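Local structure of translocator protein BipD (Burkholderia pseudomallei, 3NFT) at residues 53-58 with 71-77. The protein is a secreted type III secretion protein required for epithelial cell invasion and survival within host cells, and probably regulates secretion of effectors BipB and BipC. Residues are numbered along the deposited sequence; the frame is centred on the assembly and turned at random.
Sequences EFASLR and RRANLTV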
# COMPACT_ATOMS: atom_id res chain seq x y z
N GLU A 53 36.75 15.77 -5.09
CA GLU A 53 37.92 15.27 -5.81
C GLU A 53 37.85 15.66 -7.27
O GLU A 53 38.83 16.12 -7.85
CB GLU A 53 38.04 13.76 -5.69
CG GLU A 53 39.37 13.22 -6.14
CD GLU A 53 40.55 13.63 -5.29
OE1 GLU A 53 40.32 14.00 -4.10
OE2 GLU A 53 41.71 13.62 -5.76
N PHE A 54 36.68 15.47 -7.86
CA PHE A 54 36.45 15.83 -9.27
C PHE A 54 36.66 17.32 -9.47
O PHE A 54 37.30 17.78 -10.43
CB PHE A 54 35.05 15.41 -9.65
CG PHE A 54 34.73 15.53 -11.12
CD1 PHE A 54 34.85 14.40 -11.95
CD2 PHE A 54 34.26 16.71 -11.66
CE1 PHE A 54 34.52 14.48 -13.28
CE2 PHE A 54 33.95 16.78 -13.02
CZ PHE A 54 34.08 15.64 -13.82
N ALA A 55 36.10 18.11 -8.58
CA ALA A 55 36.21 19.56 -8.66
C ALA A 55 37.66 20.02 -8.60
O ALA A 55 38.03 21.02 -9.24
CB ALA A 55 35.40 20.22 -7.51
N SER A 56 38.46 19.32 -7.81
CA SER A 56 39.86 19.68 -7.59
C SER A 56 40.77 19.41 -8.80
O SER A 56 41.87 19.94 -8.89
CB SER A 56 40.41 18.97 -6.36
OG SER A 56 40.79 17.65 -6.62
N LEU A 57 40.32 18.55 -9.72
CA LEU A 57 41.13 18.25 -10.88
C LEU A 57 41.39 19.53 -11.69
O LEU A 57 40.48 20.35 -11.86
CB LEU A 57 40.46 17.15 -11.70
CG LEU A 57 41.32 16.49 -12.76
CD1 LEU A 57 41.01 15.05 -12.87
CD2 LEU A 57 41.08 17.24 -14.08
N ARG A 58 42.64 19.71 -12.12
CA ARG A 58 43.03 20.85 -12.93
C ARG A 58 44.04 20.47 -13.94
O ARG A 58 44.97 19.72 -13.64
CB ARG A 58 43.68 21.90 -12.04
CG ARG A 58 42.71 22.54 -11.21
CD ARG A 58 43.29 23.73 -10.67
NE ARG A 58 42.32 24.47 -9.92
CZ ARG A 58 42.63 25.61 -9.32
NH1 ARG A 58 43.85 26.12 -9.48
NH2 ARG A 58 41.70 26.27 -8.65
N ARG A 71 46.56 19.08 -11.55
CA ARG A 71 46.26 18.20 -10.43
C ARG A 71 45.39 17.07 -10.95
O ARG A 71 44.39 17.32 -11.61
CB ARG A 71 45.52 18.94 -9.31
CG ARG A 71 45.23 18.03 -8.13
CD ARG A 71 44.50 18.71 -6.99
NE ARG A 71 44.66 17.94 -5.75
CZ ARG A 71 43.98 16.86 -5.39
NH1 ARG A 71 43.07 16.32 -6.19
NH2 ARG A 71 44.25 16.29 -4.22
N ARG A 72 45.83 15.84 -10.69
CA ARG A 72 45.10 14.62 -11.07
C ARG A 72 44.25 14.14 -9.90
O ARG A 72 44.47 14.54 -8.75
CB ARG A 72 46.09 13.57 -11.53
CG ARG A 72 46.79 14.01 -12.84
CD ARG A 72 48.00 13.25 -13.13
NE ARG A 72 48.94 13.92 -14.05
CZ ARG A 72 49.39 13.44 -15.20
NH1 ARG A 72 49.03 12.24 -15.65
NH2 ARG A 72 50.26 14.17 -15.90
N ALA A 73 43.31 13.24 -10.19
CA ALA A 73 42.35 12.75 -9.24
C ALA A 73 42.81 11.47 -8.56
O ALA A 73 43.24 10.53 -9.22
CB ALA A 73 40.98 12.50 -9.97
N ASN A 74 42.60 11.38 -7.25
CA ASN A 74 42.72 10.15 -6.48
C ASN A 74 41.42 9.41 -6.70
O ASN A 74 40.38 9.71 -6.12
CB ASN A 74 42.96 10.46 -4.98
CG ASN A 74 42.98 9.23 -4.12
OD1 ASN A 74 42.80 8.11 -4.61
ND2 ASN A 74 43.19 9.42 -2.78
N LEU A 75 41.46 8.43 -7.61
CA LEU A 75 40.21 7.78 -8.01
C LEU A 75 39.61 6.89 -6.91
O LEU A 75 38.44 6.51 -6.99
CB LEU A 75 40.42 6.97 -9.30
CG LEU A 75 40.93 7.74 -10.49
CD1 LEU A 75 41.30 6.75 -11.63
CD2 LEU A 75 39.89 8.76 -10.96
N THR A 76 40.41 6.53 -5.92
CA THR A 76 39.90 5.70 -4.84
C THR A 76 38.76 6.38 -4.07
O THR A 76 37.98 5.68 -3.41
CB THR A 76 40.98 5.26 -3.85
OG1 THR A 76 41.38 6.37 -3.00
CG2 THR A 76 42.21 4.69 -4.61
N VAL A 77 38.71 7.71 -4.07
CA VAL A 77 37.60 8.39 -3.42
C VAL A 77 36.27 8.00 -4.06
O VAL A 77 35.23 7.89 -3.42
CB VAL A 77 37.84 9.92 -3.49
CG1 VAL A 77 36.76 10.70 -2.75
CG2 VAL A 77 39.26 10.28 -2.94
O HOH W 1 45.12 14.10 -6.16
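Arg71 and Glu53 bury more surface here than any other residues, and they meet in a salt bridge, Arg71 NH1 to Glu53 OE2 at 3.1 Å. The arginine, extended from CG to NE, runs past the carbonyl of Ser56 and crosses the glutamate at about a right angle. The carboxylate lies at the edge of the guanidinium, but the two planes are turned 61° apart, and NH1 reaches OE2 from above the carboxylate plane. From the opposite face the backbone N of Asn74 donates an almost straight bond to the same OE2 (2.8 Å, 172°). A bend at chi2 (67°) turns the glutamate tip toward both donors. Beyond the helix, Arg58 and Arg71 form a single antiparallel hydrogen-bonded pair, with Arg58 N to Arg71 O at 3.0 Å and Arg71 N to Arg58 O at 2.7 Å. Leu57 CD1 packs on Ala73 CB (3.9 Å), and the leucine side chain also touches Met158 of helix 121-160. The contact thus closes the base of the excursion carrying strands 61-63 and 66-68, and the doubly gripped carboxylate oxygen ties the end of helix 41-56 to the approach to helix 76-103, probably with its negative charge stabilised by Arg71.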